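PDB 6KHO: tryptophan decarboxylase 1, which catalyses the pyridoxal phosphate-dependent decarboxylation of L-tryptophan to tryptamine, and of 5-hydroxy-L-tryptophan to serotonin, as a homodimer in rice serotonin biosynthesis. Local coordinates for residues S120-V125 and R382-L387; R232-G237 and A247-A252; N276-V281 and P430-L435; R420-F425 and L504-T509. One frame throughout, in Å; residues are numbered along the deposited sequence.

Interaction 1. Residues S120-V125 and R382-L387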
loop_
_atom_site.group_PDB
_atom_site.type_symbol
_atom_site.label_atom_id
_atom_site.label_comp_id
_atom_site.label_asym_id
_atom_site.label_seq_id
_atom_site.Cartn_x
_atom_site.Cartn_y
_atom_site.Cartn_z
ATOM N N SER A 120 6.071 -10.513 6.914
ATOM C CA SER A 120 7.015 -10.372 5.805
ATOM C C SER A 120 7.686 -11.691 5.466
ATOM O O SER A 120 8.042 -11.925 4.308
ATOM C CB SER A 120 8.112 -9.357 6.146
ATOM O OG SER A 120 7.608 -8.052 6.218
ATOM N N ALA A 121 7.888 -12.556 6.461
ATOM C CA ALA A 121 8.579 -13.808 6.188
ATOM C C ALA A 121 7.645 -14.848 5.584
ATOM O O ALA A 121 8.028 -15.573 4.655
ATOM C CB ALA A 121 9.218 -14.335 7.475
ATOM N N MET A 122 6.427 -14.958 6.115
ATOM C CA MET A 122 5.457 -15.866 5.519
ATOM C C MET A 122 5.047 -15.383 4.133
ATOM O O MET A 122 4.877 -16.192 3.206
ATOM C CB MET A 122 4.255 -16.002 6.452
ATOM C CG MET A 122 4.682 -16.641 7.790
ATOM S SD MET A 122 3.292 -17.111 8.831
ATOM C CE MET A 122 2.353 -15.589 8.837
ATOM N N ASN A 123 4.895 -14.068 3.983
ATOM C CA ASN A 123 4.761 -13.407 2.687
ATOM C C ASN A 123 3.585 -13.967 1.884
ATOM O O ASN A 123 3.696 -14.211 0.683
ATOM C CB ASN A 123 6.076 -13.509 1.895
ATOM C CG ASN A 123 6.226 -12.403 0.859
ATOM O OD1 ASN A 123 5.776 -11.271 1.068
ATOM N ND2 ASN A 123 6.852 -12.732 -0.270
ATOM N N THR A 124 2.456 -14.194 2.559
ATOM C CA THR A 124 1.255 -14.605 1.852
ATOM C C THR A 124 0.624 -13.393 1.160
ATOM O O THR A 124 0.834 -12.242 1.552
ATOM C CB THR A 124 0.247 -15.274 2.811
ATOM O OG1 THR A 124 -0.134 -14.349 3.844
ATOM C CG2 THR A 124 0.859 -16.553 3.454
ATOM N N VAL A 125 -0.143 -13.663 0.105
ATOM C CA VAL A 125 -0.817 -12.624 -0.673
ATOM C C VAL A 125 -2.322 -12.879 -0.585
ATOM O O VAL A 125 -2.832 -13.831 -1.187
ATOM C CB VAL A 125 -0.337 -12.601 -2.132
ATOM C CG1 VAL A 125 -0.971 -11.430 -2.889
ATOM C CG2 VAL A 125 1.196 -12.524 -2.193
ATOM N N ARG A 382 -2.199 -8.154 -1.460
ATOM C CA ARG A 382 -2.160 -7.436 -0.191
ATOM C C ARG A 382 -1.382 -8.258 0.829
ATOM O O ARG A 382 -1.448 -9.490 0.815
ATOM C CB ARG A 382 -3.577 -7.141 0.338
ATOM C CG ARG A 382 -4.480 -8.382 0.489
ATOM C CD ARG A 382 -5.973 -8.027 0.401
ATOM N NE ARG A 382 -6.277 -6.799 1.128
ATOM C CZ ARG A 382 -6.445 -6.739 2.445
ATOM N NH1 ARG A 382 -6.359 -7.849 3.172
ATOM N NH2 ARG A 382 -6.709 -5.580 3.029
ATOM N N ARG A 383 -0.655 -7.555 1.704
ATOM C CA ARG A 383 0.058 -8.118 2.842
ATOM C C ARG A 383 -0.914 -8.553 3.935
ATOM O O ARG A 383 -2.052 -8.094 4.018
ATOM C CB ARG A 383 1.014 -7.086 3.462
ATOM C CG ARG A 383 2.292 -6.836 2.699
ATOM C CD ARG A 383 3.142 -5.768 3.415
ATOM N NE ARG A 383 3.397 -6.112 4.815
ATOM C CZ ARG A 383 4.409 -6.856 5.233
ATOM N NH1 ARG A 383 5.295 -7.355 4.363
ATOM N NH2 ARG A 383 4.541 -7.097 6.530
ATOM N N PHE A 384 -0.415 -9.427 4.808
ATOM C CA PHE A 384 -1.100 -9.864 6.026
ATOM C C PHE A 384 -0.933 -8.791 7.113
ATOM O O PHE A 384 -0.201 -8.954 8.090
ATOM C CB PHE A 384 -0.518 -11.213 6.442
ATOM C CG PHE A 384 -1.241 -11.905 7.574
ATOM C CD1 PHE A 384 -2.370 -11.355 8.170
ATOM C CD2 PHE A 384 -0.761 -13.117 8.046
ATOM C CE1 PHE A 384 -3.009 -12.009 9.209
ATOM C CE2 PHE A 384 -1.391 -13.779 9.085
ATOM C CZ PHE A 384 -2.510 -13.223 9.671
ATOM N N ARG A 385 -1.626 -7.658 6.920
ATOM C CA ARG A 385 -1.546 -6.551 7.876
ATOM C C ARG A 385 -2.326 -6.809 9.147
ATOM O O ARG A 385 -2.062 -6.159 10.162
ATOM C CB ARG A 385 -2.077 -5.244 7.282
ATOM C CG ARG A 385 -1.367 -4.781 6.043
ATOM C CD ARG A 385 -1.575 -3.274 5.770
ATOM N NE ARG A 385 -0.390 -2.861 5.046
ATOM C CZ ARG A 385 -0.302 -2.841 3.724
ATOM N NH1 ARG A 385 -1.379 -3.119 2.991
ATOM N NH2 ARG A 385 0.862 -2.517 3.147
ATOM N N GLY A 386 -3.300 -7.715 9.108
ATOM C CA GLY A 386 -4.068 -8.001 10.306
ATOM C C GLY A 386 -3.219 -8.535 11.440
ATOM O O GLY A 386 -3.551 -8.331 12.607
ATOM N N LEU A 387 -2.100 -9.192 11.116
ATOM C CA LEU A 387 -1.322 -9.874 12.142
ATOM C C LEU A 387 -0.758 -8.885 13.159
ATOM O O LEU A 387 -0.896 -9.085 14.374
ATOM C CB LEU A 387 -0.206 -10.698 11.491
ATOM C CG LEU A 387 0.600 -11.584 12.447
ATOM C CD1 LEU A 387 -0.311 -12.587 13.147
ATOM C CD2 LEU A 387 1.706 -12.315 11.699
HETATM O O HOH W 1 1.957 -10.959 3.986
#
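At the dimer interface, beside a pyridoxal phosphate site, F384 forms the centre of an inverse gamma turn and meets M122 and T124 where helix 110-122 ends. N123 has a positive phi and turns the chain out of the helix, after which T124 and V125 pass R382. R383 supplies the direct polar link: its NH1 donates to S120 OG at 3.0 Å, with an angle of 143° at the hydrogen and the hydroxyl tilted 17° out of the guanidinium plane. A bend in the arginine chain (chi3 54°) brings the group back to the helix. NH1 also bonds L336 O of the second subunit, and S120 OG bonds D116 O, so this arginine ties the helix to the dimer partner. M122 CE comes to the ring edge of F384, 4.1 Å from CD2, while L387 CB stands over the centre of one face. A water joins the backbones, donating to T124 O at 3.0 Å and accepting from F384 N at 2.9 Å. V125 CA lies 3.5 Å from R382 O in a CH...O contact. F384 and L387 touch M138 of helix 133-149, and R382, in the loop leading to helix 386-420, touches V170 of strand 168-172.

Interaction 2. Residues R232-G237 and A247-A252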
loop_
_atom_site.group_PDB
_atom_site.type_symbol
_atom_site.label_atom_id
_atom_site.label_comp_id
_atom_site.label_asym_id
_atom_site.label_seq_id
_atom_site.Cartn_x
_atom_site.Cartn_y
_atom_site.Cartn_z
ATOM N N ARG A 232 -15.636 21.695 -3.037
ATOM C CA ARG A 232 -15.872 22.832 -2.149
ATOM C C ARG A 232 -15.033 22.714 -0.884
ATOM O O ARG A 232 -15.221 21.780 -0.096
ATOM C CB ARG A 232 -17.349 22.922 -1.764
ATOM C CG ARG A 232 -18.297 22.925 -2.934
ATOM C CD ARG A 232 -18.590 24.328 -3.397
ATOM N NE ARG A 232 -19.460 24.311 -4.566
ATOM C CZ ARG A 232 -19.025 24.418 -5.816
ATOM N NH1 ARG A 232 -17.723 24.558 -6.060
ATOM N NH2 ARG A 232 -19.890 24.398 -6.824
ATOM N N SER A 233 -14.144 23.683 -0.671
ATOM C CA SER A 233 -13.382 23.806 0.568
ATOM C C SER A 233 -14.049 24.881 1.420
ATOM O O SER A 233 -13.897 26.077 1.158
ATOM C CB SER A 233 -11.923 24.140 0.277
ATOM O OG SER A 233 -11.217 24.383 1.479
ATOM N N ILE A 234 -14.783 24.457 2.439
ATOM C CA ILE A 234 -15.625 25.378 3.205
ATOM C C ILE A 234 -14.763 26.115 4.227
ATOM O O ILE A 234 -14.056 25.463 5.018
ATOM C CB ILE A 234 -16.762 24.622 3.883
ATOM C CG1 ILE A 234 -17.655 23.993 2.811
ATOM C CG2 ILE A 234 -17.572 25.550 4.783
ATOM C CD1 ILE A 234 -18.881 23.349 3.359
ATOM N N PRO A 235 -14.799 27.454 4.246
ATOM C CA PRO A 235 -14.008 28.207 5.229
ATOM C C PRO A 235 -14.443 27.929 6.660
ATOM O O PRO A 235 -15.625 27.734 6.948
ATOM C CB PRO A 235 -14.269 29.673 4.849
ATOM C CG PRO A 235 -14.754 29.629 3.425
ATOM C CD PRO A 235 -15.500 28.339 3.296
ATOM N N THR A 236 -13.464 27.924 7.563
ATOM C CA THR A 236 -13.696 27.810 8.996
ATOM C C THR A 236 -13.005 28.970 9.699
ATOM O O THR A 236 -12.095 29.602 9.155
ATOM C CB THR A 236 -13.165 26.480 9.560
ATOM O OG1 THR A 236 -11.731 26.519 9.594
ATOM C CG2 THR A 236 -13.614 25.304 8.697
ATOM N N GLY A 237 -13.421 29.241 10.929
ATOM C CA GLY A 237 -12.817 30.338 11.651
ATOM C C GLY A 237 -12.758 30.056 13.132
ATOM O O GLY A 237 -13.237 29.027 13.615
ATOM N N ALA A 247 -24.024 25.057 9.544
ATOM C CA ALA A 247 -24.800 26.048 8.808
ATOM C C ALA A 247 -24.091 26.448 7.520
ATOM O O ALA A 247 -24.727 26.571 6.468
ATOM C CB ALA A 247 -25.064 27.274 9.685
ATOM N N ARG A 248 -22.770 26.638 7.578
ATOM C CA ARG A 248 -22.028 26.965 6.363
ATOM C C ARG A 248 -22.042 25.801 5.375
ATOM O O ARG A 248 -22.069 26.018 4.157
ATOM C CB ARG A 248 -20.585 27.361 6.708
ATOM C CG ARG A 248 -20.402 28.840 7.056
ATOM C CD ARG A 248 -18.945 29.218 7.333
ATOM N NE ARG A 248 -18.854 30.343 8.270
ATOM C CZ ARG A 248 -17.717 30.907 8.679
ATOM N NH1 ARG A 248 -16.545 30.462 8.241
ATOM N NH2 ARG A 248 -17.749 31.923 9.535
ATOM N N LEU A 249 -22.036 24.563 5.875
ATOM C CA LEU A 249 -22.109 23.412 4.981
ATOM C C LEU A 249 -23.473 23.335 4.296
ATOM O O LEU A 249 -23.559 23.112 3.081
ATOM C CB LEU A 249 -21.817 22.132 5.765
ATOM C CG LEU A 249 -22.092 20.834 5.010
ATOM C CD1 LEU A 249 -21.134 20.665 3.836
ATOM C CD2 LEU A 249 -22.029 19.623 5.943
ATOM N N LEU A 250 -24.551 23.518 5.065
ATOM C CA LEU A 250 -25.898 23.453 4.495
ATOM C C LEU A 250 -26.102 24.525 3.428
ATOM O O LEU A 250 -26.705 24.264 2.376
ATOM C CB LEU A 250 -26.945 23.586 5.606
ATOM C CG LEU A 250 -28.428 23.651 5.202
ATOM C CD1 LEU A 250 -28.797 22.576 4.194
ATOM C CD2 LEU A 250 -29.297 23.510 6.436
ATOM N N GLU A 251 -25.596 25.734 3.669
ATOM C CA GLU A 251 -25.758 26.788 2.677
ATOM C C GLU A 251 -25.018 26.451 1.385
ATOM O O GLU A 251 -25.560 26.628 0.289
ATOM C CB GLU A 251 -25.284 28.113 3.268
ATOM C CG GLU A 251 -25.036 29.189 2.257
ATOM C CD GLU A 251 -24.220 30.327 2.838
ATOM O OE1 GLU A 251 -24.134 31.393 2.185
ATOM O OE2 GLU A 251 -23.655 30.145 3.945
ATOM N N ALA A 252 -23.794 25.916 1.491
ATOM C CA ALA A 252 -23.043 25.546 0.294
ATOM C C ALA A 252 -23.737 24.432 -0.484
ATOM O O ALA A 252 -23.829 24.485 -1.717
ATOM C CB ALA A 252 -21.621 25.113 0.673
#
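I234 and L249 form the tight half of this contact, and R248 with P235 the looser half. The axes of strand 232-234 and helix 247-252 approach to 9.8 Å and run nearly antiparallel, 153° apart, so the helix lies back along the strand that precedes it. On the inner side, I234 points its side chain at the helix, and its CD1 packs against the L249 backbone and branch together: CD1 is 3.6 Å from L249 CA and 3.5 Å from L249 CD1. The two side chains cross at about a right angle. I234 CD1 also reaches A252 CB, one turn further on, at 4.2 Å. L249 continues inward to V284 and V287 of helix 281-289, which closes this apolar side.

Toward the surface, the packing gives way to one polar bond between the two segments. R248 slides past I234 in the opposite direction, with I234 CG2 4.0 Å from R248 CB, and its chain is extended from CG to NE, which carries the guanidinium out to exposed P235. There R248 NH1 donates to P235 O at 3.2 Å. The oxygen lies near the guanidinium plane, but NH1 stands above the carbonyl plane, 71° out of it, so no lone pair is addressed. The partner of R248 NH2 is E239, in a salt bridge. Strand 231-234, helix 246-258 and strand 262-269 follow one another along the chain, the strands parallel on either side of strand 205-210: a beta-alpha-beta crossover, as in the large domain of fold type I pyridoxal phosphate enzymes.

Interaction 3. Residues N276-V281 and P430-L435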
loop_
_atom_site.group_PDB
_atom_site.type_symbol
_atom_site.label_atom_id
_atom_site.label_comp_id
_atom_site.label_asym_id
_atom_site.label_seq_id
_atom_site.Cartn_x
_atom_site.Cartn_y
_atom_site.Cartn_z
ATOM N N ASN A 276 -5.854 20.150 15.247
ATOM C CA ASN A 276 -6.734 19.198 15.934
ATOM C C ASN A 276 -8.126 19.781 16.170
ATOM O O ASN A 276 -8.721 19.600 17.232
ATOM C CB ASN A 276 -6.125 18.721 17.249
ATOM C CG ASN A 276 -5.234 17.509 17.069
ATOM O OD1 ASN A 276 -5.085 16.994 15.954
ATOM N ND2 ASN A 276 -4.646 17.041 18.162
ATOM N N ALA A 277 -8.649 20.485 15.171
ATOM C CA ALA A 277 -10.057 20.841 15.204
ATOM C C ALA A 277 -10.906 19.577 15.052
ATOM O O ALA A 277 -10.450 18.553 14.532
ATOM C CB ALA A 277 -10.380 21.851 14.100
ATOM N N VAL A 278 -12.155 19.652 15.514
ATOM C CA VAL A 278 -13.067 18.509 15.482
ATOM C C VAL A 278 -14.385 18.949 14.866
ATOM O O VAL A 278 -15.071 19.811 15.424
ATOM C CB VAL A 278 -13.311 17.920 16.879
ATOM C CG1 VAL A 278 -14.428 16.890 16.809
ATOM C CG2 VAL A 278 -12.019 17.287 17.436
ATOM N N ASP A 279 -14.739 18.356 13.727
ATOM C CA ASP A 279 -16.017 18.646 13.086
ATOM C C ASP A 279 -17.153 17.970 13.857
ATOM O O ASP A 279 -16.979 16.862 14.373
ATOM C CB ASP A 279 -16.003 18.164 11.624
ATOM C CG ASP A 279 -15.000 18.930 10.741
ATOM O OD1 ASP A 279 -14.518 20.009 11.159
ATOM O OD2 ASP A 279 -14.702 18.461 9.612
ATOM N N PRO A 280 -18.337 18.615 13.960
ATOM C CA PRO A 280 -19.453 17.991 14.690
ATOM C C PRO A 280 -20.134 16.921 13.849
ATOM O O PRO A 280 -20.922 17.239 12.946
ATOM C CB PRO A 280 -20.388 19.174 14.972
ATOM C CG PRO A 280 -20.154 20.098 13.807
ATOM C CD PRO A 280 -18.717 19.917 13.375
ATOM N N VAL A 281 -19.841 15.651 14.148
ATOM C CA VAL A 281 -20.134 14.565 13.213
ATOM C C VAL A 281 -21.636 14.419 12.995
ATOM O O VAL A 281 -22.104 14.328 11.854
ATOM C CB VAL A 281 -19.510 13.245 13.710
ATOM C CG1 VAL A 281 -19.987 12.086 12.862
ATOM C CG2 VAL A 281 -17.975 13.333 13.707
ATOM N N PRO A 430 -7.716 25.669 21.724
ATOM C CA PRO A 430 -7.838 24.676 22.801
ATOM C C PRO A 430 -7.224 23.351 22.371
ATOM O O PRO A 430 -7.277 22.974 21.199
ATOM C CB PRO A 430 -9.353 24.550 23.009
ATOM C CG PRO A 430 -9.940 25.786 22.399
ATOM C CD PRO A 430 -9.027 26.180 21.284
ATOM N N ARG A 431 -6.616 22.655 23.331
ATOM C CA ARG A 431 -5.978 21.365 23.078
ATOM C C ARG A 431 -6.995 20.252 23.316
ATOM O O ARG A 431 -7.491 20.092 24.435
ATOM C CB ARG A 431 -4.748 21.182 23.974
ATOM C CG ARG A 431 -4.070 19.798 23.885
ATOM C CD ARG A 431 -3.314 19.450 25.172
ATOM N NE ARG A 431 -4.187 19.561 26.336
ATOM C CZ ARG A 431 -5.125 18.674 26.660
ATOM N NH1 ARG A 431 -5.308 17.588 25.915
ATOM N NH2 ARG A 431 -5.891 18.874 27.726
ATOM N N ASN A 432 -7.312 19.490 22.264
ATOM C CA ASN A 432 -8.239 18.367 22.393
ATOM C C ASN A 432 -7.540 17.041 22.670
ATOM O O ASN A 432 -8.103 16.183 23.364
ATOM C CB ASN A 432 -9.080 18.224 21.120
ATOM C CG ASN A 432 -10.049 19.372 20.933
ATOM O OD1 ASN A 432 -10.758 19.740 21.861
ATOM N ND2 ASN A 432 -10.069 19.952 19.731
ATOM N N PHE A 433 -6.333 16.849 22.142
ATOM C CA PHE A 433 -5.669 15.553 22.235
ATOM C C PHE A 433 -4.235 15.730 22.717
ATOM O O PHE A 433 -4.024 16.274 23.803
ATOM C CB PHE A 433 -5.770 14.844 20.883
ATOM C CG PHE A 433 -7.201 14.735 20.387
ATOM C CD1 PHE A 433 -8.088 13.850 20.987
ATOM C CD2 PHE A 433 -7.666 15.553 19.369
ATOM C CE1 PHE A 433 -9.407 13.763 20.555
ATOM C CE2 PHE A 433 -8.983 15.475 18.926
ATOM C CZ PHE A 433 -9.857 14.579 19.521
ATOM N N ALA A 434 -3.239 15.282 21.945
ATOM C CA ALA A 434 -1.851 15.362 22.392
ATOM C C ALA A 434 -1.034 16.356 21.573
ATOM O O ALA A 434 0.202 16.303 21.592
ATOM C CB ALA A 434 -1.192 13.980 22.371
ATOM N N LEU A 435 -1.696 17.261 20.857
ATOM C CA LEU A 435 -1.035 18.298 20.079
ATOM C C LEU A 435 -1.336 19.655 20.704
ATOM O O LEU A 435 -2.500 19.972 20.986
ATOM C CB LEU A 435 -1.491 18.272 18.618
ATOM C CG LEU A 435 -1.153 19.481 17.734
ATOM C CD1 LEU A 435 0.296 19.419 17.239
ATOM C CD2 LEU A 435 -2.122 19.578 16.565
#
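N432 and F433 sit in the hairpin connection between strands 425-427 and 435-440 of the antiparallel sheet, and meet N276 and V278 in the loop leading from strand 262-269 to helix 281-289. Just before them, R431 braces the hairpin from within: its NH1 donates to F433 O at 2.8 Å, in the carbonyl plane and on a lone pair, while NE pairs with E416. N432 ND2 donates to N276 O at 2.9 Å with an angle of 155° at the hydrogen; the acceptor lies in the amide plane, and the donor approaches nearly along the C=O axis. F433 follows with its ring edge turned to the other loop, CE2 being 3.8 Å from V278 CG2 and CD2 4.1 Å from N276 CB. The amide of N276 stands almost upright to that ring, the planes 84° apart, and N432 CB sits over one ring face, near the rim. A434 N bonds the hydroxyl of Y301, a cofactor-pocket residue, and the N276 side chain comes within about 3 Å of that of serotonin-binding F104, which places the contact at the wall of the active-site pocket. In L435, CG anti to the backbone N (chi1 166°) turns the branch toward N276, and CD2 ends 3.8 Å from N276 CG.

Interaction 4. Residues R420-F425 and L504-T509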
loop_
_atom_site.group_PDB
_atom_site.type_symbol
_atom_site.label_atom_id
_atom_site.label_comp_id
_atom_site.label_asym_id
_atom_site.label_seq_id
_atom_site.Cartn_x
_atom_site.Cartn_y
_atom_site.Cartn_z
ATOM N N ARG A 420 1.293 28.307 29.007
ATOM C CA ARG A 420 0.360 29.282 29.560
ATOM C C ARG A 420 0.959 30.074 30.720
ATOM O O ARG A 420 0.492 31.183 30.999
ATOM C CB ARG A 420 -0.934 28.580 29.996
ATOM C CG ARG A 420 -1.834 28.129 28.837
ATOM C CD ARG A 420 -3.131 27.508 29.347
ATOM N NE ARG A 420 -3.884 26.831 28.288
ATOM C CZ ARG A 420 -4.643 27.457 27.395
ATOM N NH1 ARG A 420 -4.756 28.779 27.429
ATOM N NH2 ARG A 420 -5.297 26.766 26.467
ATOM N N GLY A 421 1.980 29.539 31.388
ATOM C CA GLY A 421 2.676 30.205 32.469
ATOM C C GLY A 421 3.779 31.151 32.044
ATOM O O GLY A 421 4.546 31.611 32.895
ATOM N N ASP A 422 3.888 31.455 30.753
ATOM C CA ASP A 422 4.922 32.347 30.230
ATOM C C ASP A 422 4.226 33.359 29.334
ATOM O O ASP A 422 3.719 32.999 28.267
ATOM C CB ASP A 422 5.994 31.566 29.462
ATOM C CG ASP A 422 7.231 32.407 29.126
ATOM O OD1 ASP A 422 7.103 33.435 28.425
ATOM O OD2 ASP A 422 8.346 32.026 29.547
ATOM N N ASP A 423 4.212 34.624 29.762
ATOM C CA ASP A 423 3.442 35.644 29.064
ATOM C C ASP A 423 4.043 36.040 27.724
ATOM O O ASP A 423 3.421 36.823 26.997
ATOM C CB ASP A 423 3.286 36.877 29.950
ATOM C CG ASP A 423 2.211 36.693 30.995
ATOM O OD1 ASP A 423 2.321 35.733 31.794
ATOM O OD2 ASP A 423 1.251 37.496 31.005
ATOM N N ARG A 424 5.221 35.525 27.372
ATOM C CA ARG A 424 5.721 35.742 26.021
ATOM C C ARG A 424 5.004 34.866 25.002
ATOM O O ARG A 424 5.092 35.133 23.797
ATOM C CB ARG A 424 7.218 35.459 25.951
ATOM C CG ARG A 424 8.114 36.466 26.633
ATOM C CD ARG A 424 9.538 35.953 26.625
ATOM N NE ARG A 424 9.699 34.816 27.529
ATOM C CZ ARG A 424 10.779 34.045 27.566
ATOM N NH1 ARG A 424 11.783 34.286 26.737
ATOM N NH2 ARG A 424 10.852 33.034 28.424
ATOM N N PHE A 425 4.308 33.829 25.458
ATOM C CA PHE A 425 3.725 32.827 24.581
ATOM C C PHE A 425 2.213 32.797 24.743
ATOM O O PHE A 425 1.673 33.181 25.785
ATOM C CB PHE A 425 4.310 31.435 24.882
ATOM C CG PHE A 425 5.790 31.338 24.649
ATOM C CD1 PHE A 425 6.285 31.039 23.390
ATOM C CD2 PHE A 425 6.685 31.555 25.684
ATOM C CE1 PHE A 425 7.647 30.946 23.167
ATOM C CE2 PHE A 425 8.050 31.471 25.470
ATOM C CZ PHE A 425 8.534 31.167 24.205
ATOM N N LEU A 504 14.328 24.432 26.496
ATOM C CA LEU A 504 15.097 24.816 25.317
ATOM C C LEU A 504 14.374 25.893 24.517
ATOM O O LEU A 504 15.015 26.797 23.960
ATOM C CB LEU A 504 15.386 23.585 24.454
ATOM C CG LEU A 504 16.063 23.879 23.114
ATOM C CD1 LEU A 504 17.420 24.517 23.360
ATOM C CD2 LEU A 504 16.196 22.635 22.243
ATOM N N ILE A 505 13.039 25.821 24.456
ATOM C CA ILE A 505 12.256 26.882 23.821
ATOM C C ILE A 505 12.417 28.189 24.588
ATOM O O ILE A 505 12.707 29.239 24.001
ATOM C CB ILE A 505 10.770 26.477 23.724
ATOM C CG1 ILE A 505 10.573 25.307 22.748
ATOM C CG2 ILE A 505 9.914 27.673 23.305
ATOM C CD1 ILE A 505 9.339 24.469 23.044
ATOM N N LYS A 506 12.200 28.147 25.908
ATOM C CA LYS A 506 12.386 29.331 26.742
ATOM C C LYS A 506 13.777 29.923 26.550
ATOM O O LYS A 506 13.929 31.126 26.304
ATOM C CB LYS A 506 12.156 28.981 28.214
ATOM C CG LYS A 506 10.697 28.876 28.594
ATOM C CD LYS A 506 10.496 29.004 30.091
ATOM C CE LYS A 506 11.461 28.119 30.851
ATOM N NZ LYS A 506 11.087 28.017 32.294
ATOM N N LYS A 507 14.804 29.074 26.629
ATOM C CA LYS A 507 16.181 29.546 26.537
ATOM C C LYS A 507 16.460 30.171 25.177
ATOM O O LYS A 507 17.034 31.261 25.090
ATOM C CB LYS A 507 17.136 28.382 26.817
ATOM C CG LYS A 507 18.586 28.626 26.486
ATOM C CD LYS A 507 19.437 27.461 26.986
ATOM C CE LYS A 507 20.913 27.681 26.704
ATOM N NZ LYS A 507 21.769 27.026 27.739
ATOM N N THR A 508 16.051 29.493 24.102
ATOM C CA THR A 508 16.269 30.022 22.758
ATOM C C THR A 508 15.523 31.335 22.544
ATOM O O THR A 508 16.001 32.211 21.817
ATOM C CB THR A 508 15.843 28.980 21.718
ATOM O OG1 THR A 508 16.515 27.742 21.978
ATOM C CG2 THR A 508 16.170 29.440 20.298
ATOM N N THR A 509 14.358 31.494 23.174
ATOM C CA THR A 509 13.563 32.701 22.976
ATOM C C THR A 509 14.243 33.912 23.607
ATOM O O THR A 509 14.351 34.974 22.979
ATOM C CB THR A 509 12.159 32.493 23.550
ATOM O OG1 THR A 509 11.460 31.521 22.760
ATOM C CG2 THR A 509 11.367 33.797 23.541
#
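D422 to F425 form a type I beta turn, closed by F425 N to D422 O at 3.0 Å, which brings D422, R424 and F425 against helix 495-513. The turn leads from helix 386-420 into strand 425-427, the edge of the four-stranded antiparallel sheet. An Asx turn overlaps it: D422 OD1 accepts R424 N at 3.0 Å through its anti lone pair. The syn lone pairs of the same carboxylate hold the R424 guanidinium side-on, NE on OD1 and NH2 on OD2, the latter a salt bridge of 2.9 Å. With two donors on OD1 and one on OD2, backbone and side chain fix each other, and the bend of the arginine at chi3 (-70°) fits this grip. F425 CE2 stands over the rim of one guanidinium face.

No hydrogen bond crosses to the helix; the contact rests mainly on van der Waals approach. R424 NH1 comes 3.3 Å from T509 CG2, and D422 OD2 lies 3.7 Å from K506 CD, along the aliphatic part of the lysine. K506 NZ is further off, 5.6 Å from D422 OD2, where their opposite charges could still attract weakly. F425 is held edge-to-face by W502 and touches I505 CG2. T509 OG1, bonded back to I505 O, meets the ring edge of F425, 3.3 Å from CZ.

How the interactions relate
Interactions 1, 2 and 3 all fall within the conserved pyridoxal-dependent decarboxylase domain. Interaction 2 is nested in the long loop closed by interaction 1, and 42 Å separates their centres on opposite sides of the chain's centre. Interactions 2 and 3 are neighbours, centres 18 Å apart: helix 281-289, which begins at the end of 276-281, packs against the crossover helix 246-258. Strand 425-427 joins 420-425 to 430-435, so interactions 3 and 4 share the antiparallel sheet. Helix 386-420, opening in interaction 1 and ending in interaction 4, spans the roughly 48 Å between their centres. Interactions 1 and 3 lie near two different cofactor sites, at the dimer interface and between the two sheets; 2 and 4 are remote from them.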